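Local coordinates for protein dihydropteroate synthase (Burkholderia cenocepacia, PDB 2Y5S) that probably catalyses the condensation of para-aminobenzoate with 6-hydroxymethyl-7,8-dihydropterin diphosphate to 7,8-dihydropteroate, a precursor of folates, at residues B[142-147]-B[191-196]; B[123-128]-B[150-155]; B[13-18]-B[98-103]. All blocks are in the same frame, centred on the assembly; numbering follows the deposited sequence.

Interaction 1 (B[142-147]-B[191-196]); sequences GLCAMH and CVDPGF. With 78H (7,8-dihydropteroate), chain P.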
loop_
_atom_site.group_PDB
_atom_site.type_symbol
_atom_site.label_atom_id
_atom_site.label_comp_id
_atom_site.label_asym_id
_atom_site.label_seq_id
_atom_site.Cartn_x
_atom_site.Cartn_y
_atom_site.Cartn_z
ATOM N N GLY B 142 26.878 9.872 -3.970
ATOM C CA GLY B 142 26.181 8.613 -4.145
ATOM C C GLY B 142 26.045 8.315 -5.632
ATOM O O GLY B 142 26.036 9.227 -6.472
ATOM N N LEU B 143 25.956 7.031 -5.953
ATOM C CA LEU B 143 25.842 6.587 -7.329
ATOM C C LEU B 143 24.842 5.465 -7.404
ATOM O O LEU B 143 25.014 4.439 -6.737
ATOM C CB LEU B 143 27.186 6.080 -7.842
ATOM C CG LEU B 143 28.395 7.016 -7.769
ATOM C CD1 LEU B 143 29.678 6.242 -8.075
ATOM C CD2 LEU B 143 28.200 8.162 -8.742
ATOM N N CYS B 144 23.805 5.648 -8.211
ATOM C CA CYS B 144 22.837 4.579 -8.428
ATOM C C CYS B 144 23.046 3.985 -9.815
ATOM O O CYS B 144 22.830 4.653 -10.831
ATOM C CB CYS B 144 21.414 5.063 -8.307
ATOM S SG CYS B 144 20.195 3.738 -8.600
ATOM N N ALA B 145 23.484 2.738 -9.829
ATOM C CA ALA B 145 23.660 1.960 -11.060
ATOM C C ALA B 145 22.372 1.192 -11.296
ATOM O O ALA B 145 22.014 0.315 -10.504
ATOM C CB ALA B 145 24.836 0.989 -10.891
ATOM N N MET B 146 21.657 1.538 -12.357
ATOM C CA MET B 146 20.422 0.850 -12.713
ATOM C C MET B 146 20.685 -0.207 -13.763
ATOM O O MET B 146 21.639 -0.087 -14.551
ATOM C CB MET B 146 19.411 1.853 -13.266
ATOM C CG MET B 146 17.965 1.371 -13.269
ATOM S SD MET B 146 16.887 2.457 -14.212
ATOM C CE MET B 146 17.216 1.841 -15.882
ATOM N N HIS B 147 19.822 -1.223 -13.792
ATOM C CA HIS B 147 19.805 -2.204 -14.868
ATOM C C HIS B 147 18.835 -1.800 -15.983
ATOM O O HIS B 147 17.648 -1.564 -15.744
ATOM C CB HIS B 147 19.396 -3.591 -14.342
ATOM C CG HIS B 147 19.258 -4.621 -15.420
ATOM N ND1 HIS B 147 18.102 -4.781 -16.160
ATOM C CD2 HIS B 147 20.138 -5.536 -15.891
ATOM C CE1 HIS B 147 18.285 -5.738 -17.048
ATOM N NE2 HIS B 147 19.505 -6.223 -16.898
ATOM N N CYS B 191 24.567 2.479 -4.702
ATOM C CA CYS B 191 23.310 1.762 -4.580
ATOM C C CYS B 191 22.945 1.221 -5.943
ATOM O O CYS B 191 23.561 1.593 -6.946
ATOM C CB CYS B 191 22.199 2.641 -4.029
ATOM S SG CYS B 191 21.706 4.041 -5.017
ATOM N N VAL B 192 21.996 0.292 -5.970
ATOM C CA VAL B 192 21.599 -0.361 -7.212
ATOM C C VAL B 192 20.085 -0.306 -7.397
ATOM O O VAL B 192 19.315 -0.155 -6.429
ATOM C CB VAL B 192 22.036 -1.824 -7.228
ATOM C CG1 VAL B 192 23.560 -1.939 -7.059
ATOM C CG2 VAL B 192 21.284 -2.625 -6.140
ATOM N N ASP B 193 19.663 -0.493 -8.638
ATOM C CA ASP B 193 18.265 -0.379 -9.013
ATOM C C ASP B 193 17.981 -1.368 -10.152
ATOM O O ASP B 193 18.667 -1.345 -11.182
ATOM C CB ASP B 193 18.039 1.061 -9.459
ATOM C CG ASP B 193 16.630 1.354 -9.900
ATOM O OD1 ASP B 193 15.850 0.439 -10.202
ATOM O OD2 ASP B 193 16.330 2.566 -10.004
ATOM N N PRO B 194 16.962 -2.229 -9.984
ATOM C CA PRO B 194 16.671 -3.259 -10.998
ATOM C C PRO B 194 16.050 -2.740 -12.288
ATOM O O PRO B 194 15.893 -3.512 -13.258
ATOM C CB PRO B 194 15.679 -4.179 -10.278
ATOM C CG PRO B 194 15.000 -3.259 -9.299
ATOM C CD PRO B 194 16.115 -2.398 -8.789
ATOM N N GLY B 195 15.676 -1.459 -12.306
ATOM C CA GLY B 195 15.279 -0.801 -13.539
ATOM C C GLY B 195 13.933 -1.244 -14.042
ATOM O O GLY B 195 13.777 -1.698 -15.186
ATOM N N PHE B 196 12.934 -1.062 -13.202
ATOM C CA PHE B 196 11.592 -1.418 -13.575
ATOM C C PHE B 196 11.171 -0.691 -14.860
ATOM O O PHE B 196 11.326 0.518 -14.960
ATOM C CB PHE B 196 10.625 -1.076 -12.436
ATOM C CG PHE B 196 10.777 -1.951 -11.254
ATOM C CD1 PHE B 196 10.377 -3.264 -11.310
ATOM C CD2 PHE B 196 11.354 -1.469 -10.072
ATOM C CE1 PHE B 196 10.545 -4.102 -10.220
ATOM C CE2 PHE B 196 11.511 -2.295 -8.978
ATOM C CZ PHE B 196 11.111 -3.619 -9.059
HETATM O O4 78H P . 13.199 3.388 -12.262
HETATM C C4 78H P . 14.066 4.260 -12.325
HETATM C C5 78H P . 13.972 5.342 -13.226
HETATM N N3 78H P . 15.196 4.173 -11.497
HETATM C C9 78H P . 15.029 6.282 -13.241
HETATM N N5 78H P . 12.881 5.505 -14.016
HETATM C C2 78H P . 16.238 5.146 -11.583
HETATM N N8 78H P . 14.992 7.372 -14.100
HETATM N N1 78H P . 16.108 6.171 -12.440
HETATM C C6 78H P . 12.815 6.519 -14.902
HETATM N N2 78H P . 17.338 5.042 -10.821
HETATM C C7 78H P . 13.980 7.479 -15.157
HETATM C C10 78H P . 11.573 6.734 -15.721
HETATM N N11 78H P . 11.595 5.880 -16.914
HETATM C C15 78H P . 10.526 5.146 -17.195
HETATM C C16 78H P . 10.649 3.789 -17.476
HETATM C C17 78H P . 9.274 5.761 -17.173
HETATM C C18 78H P . 9.517 3.045 -17.758
HETATM C C19 78H P . 8.139 5.013 -17.456
HETATM C C20 78H P . 8.263 3.658 -17.752
HETATM C C21 78H P . 7.008 2.823 -18.031
HETATM O O22 78H P . 7.154 1.599 -17.996
HETATM O O23 78H P . 5.901 3.393 -18.143
#
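Asp193 and Met146 stand side by side on two parallel strands, 142-146 and 190-193, whose axes within these segments run 29° apart. The backbone register pairs Cys144 with Cys191, Ala145 with Val192 and Met146 with Asp193. Cys191 N donates to Leu143 O and Ala145 N to Cys191 O; Ala145 O then receives Asp193 N, and the series ends with His147 N giving to Asp193 O at 2.9 Å. Beyond the strands a CA-H...O contact continues it, Gly195 CA lying 3.3 Å from His147 O.

The Asp193 side chain leads from this paired backbone to the ligand. Its CB sits 3.5 Å from Cys144 SG. From there CG runs anti to the backbone N (chi1 179°), past the flank of Met146, with Asp193 CG 3.6 Å from Met146 CG. OD1 turns back into its own loop and accepts Gly195 N at 2.8 Å, the donor standing 42° out of the carboxylate plane; this is an Asx turn, and together with the ligand bonds at OD2 it should limit rotation of the carboxylate. OD2 meets the ligand: it takes a weak bond from 78H N2 at 2.8 Å and one from 78H N3 whose measured length, 2.5 Å, is very short and therefore doubtful. Cys144 SG and Met146 SD also lie beside this part of the ligand, while Asn122, Lys235 and Ser236 are also hydrogen-bonded to it. Carboxylate recognition of the pterin amino group and ring N-H at the C-terminal end of parallel strands is the pterin site of a dihydropteroate synthase TIM barrel.

Interaction 2 (B[123-128]-B[150-155]); sequences DIWGFR and GEPQTM. With EDO (1,2-ethanediol), chain V.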
loop_
_atom_site.group_PDB
_atom_site.type_symbol
_atom_site.label_atom_id
_atom_site.label_comp_id
_atom_site.label_asym_id
_atom_site.label_seq_id
_atom_site.Cartn_x
_atom_site.Cartn_y
_atom_site.Cartn_z
ATOM N N ASP B 123 21.960 6.841 -12.731
ATOM C CA ASP B 123 22.282 6.545 -14.141
ATOM C C ASP B 123 21.573 5.302 -14.702
ATOM O O ASP B 123 21.910 4.169 -14.378
ATOM C CB ASP B 123 23.790 6.400 -14.315
ATOM C CG ASP B 123 24.215 6.216 -15.777
ATOM O OD1 ASP B 123 23.384 6.359 -16.698
ATOM O OD2 ASP B 123 25.401 5.906 -15.997
ATOM N N ILE B 124 20.613 5.534 -15.575
ATOM C CA ILE B 124 19.892 4.461 -16.230
ATOM C C ILE B 124 20.820 3.535 -17.025
ATOM O O ILE B 124 20.483 2.387 -17.232
ATOM C CB ILE B 124 18.729 4.970 -17.132
ATOM C CG1 ILE B 124 19.220 5.932 -18.210
ATOM C CG2 ILE B 124 17.645 5.653 -16.266
ATOM C CD1 ILE B 124 18.310 5.977 -19.458
ATOM N N TRP B 125 21.983 4.026 -17.455
ATOM C CA TRP B 125 22.929 3.187 -18.184
ATOM C C TRP B 125 23.981 2.508 -17.306
ATOM O O TRP B 125 24.864 1.836 -17.831
ATOM C CB TRP B 125 23.607 3.977 -19.324
ATOM C CG TRP B 125 22.774 4.019 -20.560
ATOM C CD1 TRP B 125 22.112 5.086 -21.047
ATOM C CD2 TRP B 125 22.503 2.933 -21.457
ATOM N NE1 TRP B 125 21.426 4.748 -22.175
ATOM C CE2 TRP B 125 21.655 3.428 -22.457
ATOM C CE3 TRP B 125 22.879 1.586 -21.495
ATOM C CZ2 TRP B 125 21.187 2.631 -23.511
ATOM C CZ3 TRP B 125 22.420 0.793 -22.537
ATOM C CH2 TRP B 125 21.575 1.317 -23.529
ATOM N N GLY B 126 23.891 2.679 -15.985
ATOM C CA GLY B 126 24.733 1.933 -15.052
ATOM C C GLY B 126 26.212 2.252 -15.225
ATOM O O GLY B 126 27.072 1.395 -15.034
ATOM N N PHE B 127 26.478 3.495 -15.610
ATOM C CA PHE B 127 27.821 4.039 -15.798
ATOM C C PHE B 127 28.552 3.383 -16.942
ATOM O O PHE B 127 29.788 3.317 -16.957
ATOM C CB PHE B 127 28.594 4.042 -14.456
ATOM C CG PHE B 127 27.855 4.786 -13.387
ATOM C CD1 PHE B 127 27.883 6.165 -13.352
ATOM C CD2 PHE B 127 27.044 4.120 -12.489
ATOM C CE1 PHE B 127 27.158 6.861 -12.413
ATOM C CE2 PHE B 127 26.306 4.810 -11.553
ATOM C CZ PHE B 127 26.357 6.186 -11.515
ATOM N N ARG B 128 27.779 2.950 -17.939
ATOM C CA ARG B 128 28.344 2.304 -19.104
ATOM C C ARG B 128 28.689 3.281 -20.229
ATOM O O ARG B 128 29.444 2.922 -21.123
ATOM C CB ARG B 128 27.409 1.208 -19.639
ATOM C CG ARG B 128 27.451 -0.074 -18.826
ATOM C CD ARG B 128 26.569 -1.138 -19.454
ATOM N NE ARG B 128 25.141 -0.868 -19.259
ATOM C CZ ARG B 128 24.171 -1.528 -19.885
ATOM N NH1 ARG B 128 24.469 -2.483 -20.776
ATOM N NH2 ARG B 128 22.899 -1.238 -19.623
ATOM N N GLY B 150 20.066 -3.208 -22.984
ATOM C CA GLY B 150 20.295 -2.442 -24.209
ATOM C C GLY B 150 21.764 -2.273 -24.508
ATOM O O GLY B 150 22.600 -2.566 -23.665
ATOM N N GLU B 151 22.088 -1.832 -25.720
ATOM C CA GLU B 151 23.473 -1.525 -26.070
ATOM C C GLU B 151 23.663 -0.013 -25.920
ATOM O O GLU B 151 22.978 0.765 -26.590
ATOM C CB GLU B 151 23.806 -1.992 -27.489
ATOM C CG GLU B 151 25.300 -2.230 -27.739
ATOM C CD GLU B 151 25.970 -3.066 -26.648
ATOM O OE1 GLU B 151 25.279 -3.526 -25.712
ATOM O OE2 GLU B 151 27.199 -3.256 -26.725
ATOM N N PRO B 152 24.575 0.407 -25.020
ATOM C CA PRO B 152 24.831 1.822 -24.693
ATOM C C PRO B 152 25.036 2.764 -25.885
ATOM O O PRO B 152 24.585 3.918 -25.847
ATOM C CB PRO B 152 26.127 1.755 -23.887
ATOM C CG PRO B 152 26.111 0.435 -23.269
ATOM C CD PRO B 152 25.473 -0.477 -24.255
ATOM N N GLN B 153 25.712 2.269 -26.922
ATOM C CA GLN B 153 26.087 3.095 -28.072
ATOM C C GLN B 153 24.849 3.504 -28.861
ATOM O O GLN B 153 24.807 4.592 -29.439
ATOM C CB GLN B 153 27.095 2.362 -28.972
ATOM C CG GLN B 153 27.838 3.296 -29.920
ATOM C CD GLN B 153 28.807 2.578 -30.857
ATOM O OE1 GLN B 153 29.813 2.007 -30.429
ATOM N NE2 GLN B 153 28.519 2.636 -32.138
ATOM N N THR B 154 23.844 2.633 -28.866
ATOM C CA THR B 154 22.576 2.887 -29.550
ATOM C C THR B 154 21.726 3.948 -28.807
ATOM O O THR B 154 20.963 4.689 -29.438
ATOM C CB THR B 154 21.746 1.565 -29.710
ATOM O OG1 THR B 154 21.369 1.051 -28.417
ATOM C CG2 THR B 154 22.545 0.498 -30.461
ATOM N N MET B 155 21.872 4.019 -27.480
ATOM C CA MET B 155 21.025 4.868 -26.624
ATOM C C MET B 155 19.576 4.368 -26.594
ATOM O O MET B 155 18.665 5.120 -26.232
ATOM C CB MET B 155 21.046 6.342 -27.073
ATOM C CG MET B 155 22.428 6.942 -27.256
ATOM S SD MET B 155 23.274 7.153 -25.690
ATOM C CE MET B 155 24.922 7.539 -26.275
HETATM C C1 EDO V . 23.432 -6.120 -20.303
HETATM O O1 EDO V . 22.750 -7.374 -20.231
HETATM C C2 EDO V . 22.397 -5.022 -20.124
HETATM O O2 EDO V . 22.315 -4.250 -21.321
HETATM O O HOH W 1 19.316 6.158 -23.633
#
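Trp125 and Pro152 make the main packing contact between residues 123-128 and 150-155. Pro152 CA lies 3.6 Å from the centroid of the six-membered ring and 19° off its normal, a CH-pi contact over the face. The proline ring continues past the rim, Pro152 CD reaching 3.7 Å from Trp125 CZ3. Met155 adds a looser Met-aromatic contact: its SD comes obliquely to the five-membered ring, 5.3 Å from the centroid. Arg128 joins the apolar group through its aliphatic part, with Arg128 CB 3.9 Å from Pro152 CG.

Direct polar contact between the segments is slight. Arg128 NH1 makes only a weak bond to Gly150 O at 3.4 Å. A second link runs through a bound 1,2-ethanediol, probably from the crystallisation liquor, whose O2 accepts from both Arg128 NH1 and Gly150 N. A third passes through water, which accepts from Trp125 NE1 and donates to Met155 O.

Bonds within residues 123-128 set the donors and the ring in place. Arg128 bends at chi3 (-73°), which brings NE back to Trp125 O at 3.1 Å. That oxygen also takes Arg128 N, and the two donors arrive from opposite faces of its plane. Asp123 OD1 accepts Trp125 N in an Asx turn, while Asp123 OD2 accepts Phe127 N.

The contact is at the surface, where the loop following strand 120-123 meets the short, weakly bonded strand 150-151 and the turn after it. Tyr105 packs edge-to-face with Trp125, and Arg128 NH2 is held by Met148 O. Behind, Phe127 rests on helices 132-136 and 165-182 and on strand 142-146, and Arg128 touches Phe172 and Arg176 of helix 165-182.

Interaction 3 (B[13-18]-B[98-103]); sequences CGRFEL and VPLSID. With 78H (7,8-dihydropteroate), chain P.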
loop_
_atom_site.group_PDB
_atom_site.type_symbol
_atom_site.label_atom_id
_atom_site.label_comp_id
_atom_site.label_asym_id
_atom_site.label_seq_id
_atom_site.Cartn_x
_atom_site.Cartn_y
_atom_site.Cartn_z
ATOM N N CYS B 13 26.395 9.742 0.330
ATOM C CA CYS B 13 25.590 10.455 -0.651
ATOM C C CYS B 13 25.978 11.916 -0.700
ATOM O O CYS B 13 25.202 12.801 -0.354
ATOM C CB CYS B 13 24.099 10.279 -0.343
ATOM S SG CYS B 13 23.000 10.777 -1.665
ATOM N N GLY B 14 27.208 12.151 -1.139
ATOM C CA GLY B 14 27.737 13.499 -1.271
ATOM C C GLY B 14 27.852 14.171 0.082
ATOM O O GLY B 14 28.635 13.742 0.914
ATOM N N ARG B 15 27.062 15.219 0.304
ATOM C CA ARG B 15 27.101 15.941 1.582
ATOM C C ARG B 15 26.505 15.113 2.715
ATOM O O ARG B 15 26.682 15.453 3.865
ATOM C CB ARG B 15 26.309 17.254 1.505
ATOM C CG ARG B 15 26.919 18.345 0.665
ATOM C CD ARG B 15 25.930 19.495 0.520
ATOM N NE ARG B 15 24.795 19.147 -0.351
ATOM C CZ ARG B 15 23.702 19.897 -0.504
ATOM N NH1 ARG B 15 23.557 21.034 0.174
ATOM N NH2 ARG B 15 22.736 19.505 -1.328
ATOM N N PHE B 16 25.783 14.043 2.379
ATOM C CA PHE B 16 24.974 13.321 3.345
ATOM C C PHE B 16 25.462 11.890 3.503
ATOM O O PHE B 16 26.007 11.311 2.568
ATOM C CB PHE B 16 23.511 13.330 2.881
ATOM C CG PHE B 16 22.993 14.697 2.594
ATOM C CD1 PHE B 16 22.477 15.482 3.623
ATOM C CD2 PHE B 16 23.073 15.233 1.311
ATOM C CE1 PHE B 16 22.030 16.766 3.384
ATOM C CE2 PHE B 16 22.611 16.519 1.053
ATOM C CZ PHE B 16 22.093 17.293 2.096
ATOM N N GLU B 17 25.319 11.373 4.716
ATOM C CA GLU B 17 25.504 9.965 5.012
ATOM C C GLU B 17 24.111 9.382 5.263
ATOM O O GLU B 17 23.531 9.549 6.335
ATOM C CB GLU B 17 26.411 9.789 6.236
ATOM C CG GLU B 17 27.811 10.408 6.084
ATOM C CD GLU B 17 28.664 10.280 7.341
ATOM O OE1 GLU B 17 28.370 10.967 8.339
ATOM O OE2 GLU B 17 29.641 9.502 7.328
ATOM N N LEU B 18 23.546 8.733 4.258
ATOM C CA LEU B 18 22.199 8.187 4.416
ATOM C C LEU B 18 22.214 6.831 5.137
ATOM O O LEU B 18 22.979 5.930 4.772
ATOM C CB LEU B 18 21.522 8.063 3.052
ATOM C CG LEU B 18 21.387 9.366 2.268
ATOM C CD1 LEU B 18 20.748 9.036 0.923
ATOM C CD2 LEU B 18 20.588 10.444 3.031
ATOM N N VAL B 98 19.072 19.187 1.260
ATOM C CA VAL B 98 18.369 17.937 0.995
ATOM C C VAL B 98 19.108 17.229 -0.148
ATOM O O VAL B 98 19.544 17.861 -1.100
ATOM C CB VAL B 98 16.868 18.169 0.646
ATOM C CG1 VAL B 98 16.716 19.072 -0.560
ATOM C CG2 VAL B 98 16.152 16.857 0.419
ATOM N N PRO B 99 19.309 15.905 -0.026
ATOM C CA PRO B 99 20.068 15.279 -1.104
ATOM C C PRO B 99 19.517 15.576 -2.510
ATOM O O PRO B 99 18.307 15.465 -2.757
ATOM C CB PRO B 99 19.983 13.789 -0.775
ATOM C CG PRO B 99 19.854 13.750 0.753
ATOM C CD PRO B 99 19.126 15.005 1.138
ATOM N N LEU B 100 20.426 15.983 -3.397
ATOM C CA LEU B 100 20.121 16.277 -4.781
ATOM C C LEU B 100 20.670 15.164 -5.674
ATOM O O LEU B 100 21.883 15.011 -5.821
ATOM C CB LEU B 100 20.718 17.632 -5.193
ATOM C CG LEU B 100 20.263 18.855 -4.381
ATOM C CD1 LEU B 100 20.833 20.161 -4.947
ATOM C CD2 LEU B 100 18.737 18.929 -4.291
ATOM N N SER B 101 19.757 14.395 -6.264
ATOM C CA SER B 101 20.102 13.331 -7.177
ATOM C C SER B 101 19.941 13.855 -8.602
ATOM O O SER B 101 19.024 14.647 -8.879
ATOM C CB SER B 101 19.202 12.120 -6.952
ATOM O OG SER B 101 19.316 11.197 -8.009
ATOM N N ILE B 102 20.826 13.416 -9.495
ATOM C CA ILE B 102 20.779 13.839 -10.883
ATOM C C ILE B 102 20.466 12.641 -11.781
ATOM O O ILE B 102 21.232 11.689 -11.820
ATOM C CB ILE B 102 22.111 14.447 -11.349
ATOM C CG1 ILE B 102 22.612 15.504 -10.361
ATOM C CG2 ILE B 102 21.943 15.021 -12.734
ATOM C CD1 ILE B 102 21.729 16.755 -10.292
ATOM N N ASP B 103 19.339 12.716 -12.488
ATOM C CA ASP B 103 18.893 11.662 -13.401
ATOM C C ASP B 103 19.520 11.909 -14.769
ATOM O O ASP B 103 18.963 12.624 -15.626
ATOM C CB ASP B 103 17.363 11.648 -13.474
ATOM C CG ASP B 103 16.797 10.566 -14.422
ATOM O OD1 ASP B 103 17.492 9.592 -14.794
ATOM O OD2 ASP B 103 15.608 10.691 -14.758
HETATM O O4 78H P . 13.199 3.388 -12.262
HETATM C C4 78H P . 14.066 4.260 -12.325
HETATM C C5 78H P . 13.972 5.342 -13.226
HETATM N N3 78H P . 15.196 4.173 -11.497
HETATM C C9 78H P . 15.029 6.282 -13.241
HETATM N N5 78H P . 12.881 5.505 -14.016
HETATM C C2 78H P . 16.238 5.146 -11.583
HETATM N N8 78H P . 14.992 7.372 -14.100
HETATM N N1 78H P . 16.108 6.171 -12.440
HETATM C C6 78H P . 12.815 6.519 -14.902
HETATM N N2 78H P . 17.338 5.042 -10.821
HETATM C C7 78H P . 13.980 7.479 -15.157
HETATM C C10 78H P . 11.573 6.734 -15.721
HETATM N N11 78H P . 11.595 5.880 -16.914
HETATM C C15 78H P . 10.526 5.146 -17.195
HETATM C C16 78H P . 10.649 3.789 -17.476
HETATM C C17 78H P . 9.274 5.761 -17.173
HETATM C C18 78H P . 9.517 3.045 -17.758
HETATM C C19 78H P . 8.139 5.013 -17.456
HETATM C C20 78H P . 8.263 3.658 -17.752
HETATM C C21 78H P . 7.008 2.823 -18.031
HETATM O O22 78H P . 7.154 1.599 -17.996
HETATM O O23 78H P . 5.901 3.393 -18.143
HETATM O O HOH W 2 19.999 20.621 -1.185
#
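Phe16 lays one face of its ring on Pro99, and this is the tight part of the contact. Pro99 CD stands almost over the ring centre, 3.8 Å from the centroid and 9° off the normal, a CH-pi contact; Pro99 CG drops to 3.6 Å from Phe16 CD2. With CG of Phe16 anti to the carbonyl carbon (chi1 -53°), the ring swings toward the proline and CZ also reaches Val98 N, 3.7 Å away. Leu18 CD2 and Cys13 SG close on other parts of the same proline, at 4.1 Å from Pro99 CG and 4.4 Å from Pro99 CB.

Residues 13-16 form a type II' turn joining the two strands of an N-terminal hairpin, 11-13 and 16-18. Pro99 immediately precedes barrel strand 100-103, so the hairpin packs on the N-terminal end of the TIM barrel, where Leu18 also touches Leu62 and Cys13 touches Leu120. At the far end of strand 100-103, Asp103 faces the ligand through weak bonds from 78H N8, and its OD2 also accepts from Thr70.

The Arg15 side is looser and partly exposed. Arg15 CB backs the other face of the Phe16 ring, and the Arg15 chain bends at chi3 (-71°), bringing the guanidinium round so that Phe16 CZ lies over its centre. No direct hydrogen bond joins the segments here: Arg15 NH2 stays 3.6 Å from Val98 O and has Leu100 CG at its edge. A water instead accepts from Arg15 NH2 and Val98 N, 3.0 Å from each. The guanidinium's stronger ties go to Arg94 O and, by a salt bridge, to Asp119.

How the interactions relate
Interactions 1 and 3 both reach the eight-stranded parallel sheet, with centres about 14 Å apart, and both touch the bound 7,8-dihydropteroate: their two aspartates approach different parts of the pterin from two strands of one barrel. Interaction 3 nevertheless has its packing at the opposite end of its strand from the ligand. Interaction 2, about 12 Å from interaction 1 between centres, meets it directly: Cys144 O and Asp123 N form a probable hydrogen bond of 3.0 Å, and Met146 CE packs 3.6 Å from Ile124 O. Ile124, a pocket residue, also links 2 to 3, its CG2 lying 4.2 Å from Asp103 OD1, although those centres are about 22 Å apart.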